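Phosphonate monoester hydrolase (Ruegeria pomeroyi, PDB 4UPK) belongs to the sulfatase family, within the alkaline phosphatase clan of enzymes. Local coordinates at residues A[256-261]-A[309-314]. Residues are numbered along the deposited sequence; the frame is centred on the assembly and turned at random.
Sequences YDPAKL and LRAVYL
The loop that follows strand 234-239 packs on the first half of helix 303-333, where Tyr-256 and Leu-261 take hold of Ala-311 and Leu-314, about one helical turn apart. The methyl of Ala-311 sits among three loop residues: its CB lies 3.4 Å from the carbonyl O of Tyr-256, while CG of Pro-258 and CD1 of Leu-261 also reach it. Such a short side chain lets the loop come close, and CD1 of Leu-261 settles over the helix backbone, 3.6 Å from N of Ala-311. The other methyl of Leu-261, CD2, meets CD1 of Leu-314 tip to tip at 3.8 Å. Tyr-256 runs across Leu-314 at about a right angle, with CD2 3.6 Å from CB of Leu-314. Its CG stands anti to the carbonyl carbon (chi1 -55°), which carries the ring along the helix and brings the carbonyl O of Ala-311 to the ring edge, in its plane. Within the sulfatase fold, the contact thus ties this long connection to a helix that leads into strand 340-346 of the large mixed sheet. The phenol OH of Tyr-256 bonds to Thr-318, another turn along this helix, and to the backbone N of Glu-58. A water lies 2.7 Å from O of Ala-311 and is weakly bonded to N of Tyr-256, so it may link the two backbones. Between Tyr-256 and Leu-261 an Asx turn shapes the loop, Asp-257 OD1 accepting from N of Ala-259 at 3.1 Å, from above the carboxylate plane. Arg-310 bonds through NH1 to O of Leu-352 and through NH2 to O of Pro-262.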
loop_
_atom_site.group_PDB
_atom_site.type_symbol
_atom_site.label_atom_id
_atom_site.label_comp_id
_atom_site.label_asym_id
_atom_site.label_seq_id
_atom_site.Cartn_x
_atom_site.Cartn_y
_atom_site.Cartn_z
ATOM N N TYR A 256 -27.626 -21.466 41.876
ATOM C CA TYR A 256 -27.028 -22.791 42.050
ATOM C C TYR A 256 -26.307 -22.848 43.396
ATOM O O TYR A 256 -25.532 -21.956 43.740
ATOM C CB TYR A 256 -26.088 -23.166 40.868
ATOM C CG TYR A 256 -26.766 -23.089 39.511
ATOM C CD1 TYR A 256 -27.948 -23.790 39.256
ATOM C CD2 TYR A 256 -26.259 -22.279 38.501
ATOM C CE1 TYR A 256 -28.585 -23.707 38.019
ATOM C CE2 TYR A 256 -26.886 -22.193 37.263
ATOM C CZ TYR A 256 -28.055 -22.898 37.028
ATOM O OH TYR A 256 -28.681 -22.804 35.806
ATOM N N ASP A 257 -26.620 -23.875 44.178
ATOM C CA ASP A 257 -26.040 -24.090 45.494
ATOM C C ASP A 257 -24.649 -24.708 45.316
ATOM O O ASP A 257 -24.565 -25.798 44.754
ATOM C CB ASP A 257 -26.960 -25.004 46.331
ATOM C CG ASP A 257 -26.561 -25.262 47.774
ATOM O OD1 ASP A 257 -25.479 -24.791 48.193
ATOM O OD2 ASP A 257 -27.316 -25.949 48.472
ATOM N N PRO A 258 -23.559 -24.039 45.801
ATOM C CA PRO A 258 -22.202 -24.616 45.667
ATOM C C PRO A 258 -22.024 -25.972 46.372
ATOM O O PRO A 258 -21.191 -26.779 45.948
ATOM C CB PRO A 258 -21.316 -23.553 46.311
ATOM C CG PRO A 258 -22.105 -22.275 46.220
ATOM C CD PRO A 258 -23.507 -22.727 46.480
ATOM N N ALA A 259 -22.839 -26.227 47.414
ATOM C CA ALA A 259 -22.842 -27.464 48.204
ATOM C C ALA A 259 -23.452 -28.657 47.469
ATOM O O ALA A 259 -23.230 -29.797 47.893
ATOM C CB ALA A 259 -23.564 -27.237 49.524
ATOM N N LYS A 260 -24.193 -28.410 46.361
ATOM C CA LYS A 260 -24.850 -29.482 45.592
ATOM C C LYS A 260 -24.209 -29.714 44.223
ATOM O O LYS A 260 -24.642 -30.575 43.448
ATOM C CB LYS A 260 -26.366 -29.228 45.501
ATOM C CG LYS A 260 -27.081 -29.360 46.851
ATOM C CD LYS A 260 -28.450 -28.695 46.849
ATOM C CE LYS A 260 -29.108 -28.753 48.209
ATOM N NZ LYS A 260 -30.386 -28.003 48.235
ATOM N N LEU A 261 -23.137 -28.981 43.947
ATOM C CA LEU A 261 -22.424 -29.117 42.699
ATOM C C LEU A 261 -21.355 -30.208 42.807
ATOM O O LEU A 261 -20.816 -30.429 43.902
ATOM C CB LEU A 261 -21.753 -27.784 42.352
ATOM C CG LEU A 261 -22.648 -26.628 41.873
ATOM C CD1 LEU A 261 -21.799 -25.465 41.502
ATOM C CD2 LEU A 261 -23.480 -27.017 40.653
ATOM N N LEU A 309 -17.342 -20.126 43.105
ATOM C CA LEU A 309 -16.903 -19.600 41.824
ATOM C C LEU A 309 -17.556 -20.394 40.697
ATOM O O LEU A 309 -18.021 -19.804 39.725
ATOM C CB LEU A 309 -15.371 -19.716 41.725
ATOM C CG LEU A 309 -14.576 -18.460 42.058
ATOM C CD1 LEU A 309 -14.576 -18.172 43.549
ATOM C CD2 LEU A 309 -13.170 -18.566 41.535
ATOM N N ARG A 310 -17.604 -21.736 40.844
ATOM C CA ARG A 310 -18.211 -22.689 39.920
ATOM C C ARG A 310 -19.722 -22.437 39.783
ATOM O O ARG A 310 -20.215 -22.391 38.655
ATOM C CB ARG A 310 -17.884 -24.129 40.356
ATOM C CG ARG A 310 -16.483 -24.547 39.948
ATOM C CD ARG A 310 -15.949 -25.803 40.622
ATOM N NE ARG A 310 -16.670 -27.035 40.266
ATOM C CZ ARG A 310 -16.412 -27.790 39.199
ATOM N NH1 ARG A 310 -15.442 -27.452 38.357
ATOM N NH2 ARG A 310 -17.121 -28.894 38.968
ATOM N N ALA A 311 -20.432 -22.178 40.916
ATOM C CA ALA A 311 -21.862 -21.844 40.935
ATOM C C ALA A 311 -22.140 -20.467 40.274
ATOM O O ALA A 311 -23.149 -20.330 39.577
ATOM C CB ALA A 311 -22.397 -21.861 42.364
ATOM N N VAL A 312 -21.260 -19.462 40.503
ATOM C CA VAL A 312 -21.367 -18.113 39.924
ATOM C C VAL A 312 -21.206 -18.179 38.403
ATOM O O VAL A 312 -22.012 -17.591 37.685
ATOM C CB VAL A 312 -20.403 -17.092 40.612
ATOM C CG1 VAL A 312 -20.347 -15.764 39.838
ATOM C CG2 VAL A 312 -20.811 -16.858 42.074
ATOM N N TYR A 313 -20.192 -18.933 37.926
ATOM C CA TYR A 313 -19.886 -19.186 36.515
ATOM C C TYR A 313 -21.095 -19.806 35.792
ATOM O O TYR A 313 -21.466 -19.328 34.713
ATOM C CB TYR A 313 -18.660 -20.118 36.412
ATOM C CG TYR A 313 -18.359 -20.627 35.017
ATOM C CD1 TYR A 313 -18.928 -21.810 34.545
ATOM C CD2 TYR A 313 -17.459 -19.966 34.192
ATOM C CE1 TYR A 313 -18.639 -22.298 33.269
ATOM C CE2 TYR A 313 -17.158 -20.448 32.915
ATOM C CZ TYR A 313 -17.749 -21.616 32.460
ATOM O OH TYR A 313 -17.454 -22.107 31.204
ATOM N N LEU A 314 -21.699 -20.865 36.382
ATOM C CA LEU A 314 -22.876 -21.528 35.834
ATOM C C LEU A 314 -24.096 -20.599 35.791
ATOM O O LEU A 314 -24.867 -20.666 34.840
ATOM C CB LEU A 314 -23.201 -22.836 36.589
ATOM C CG LEU A 314 -22.160 -23.962 36.563
ATOM C CD1 LEU A 314 -22.552 -25.071 37.520
ATOM C CD2 LEU A 314 -21.967 -24.519 35.145
HETATM O O HOH W 1 -25.295 -19.314 40.934
#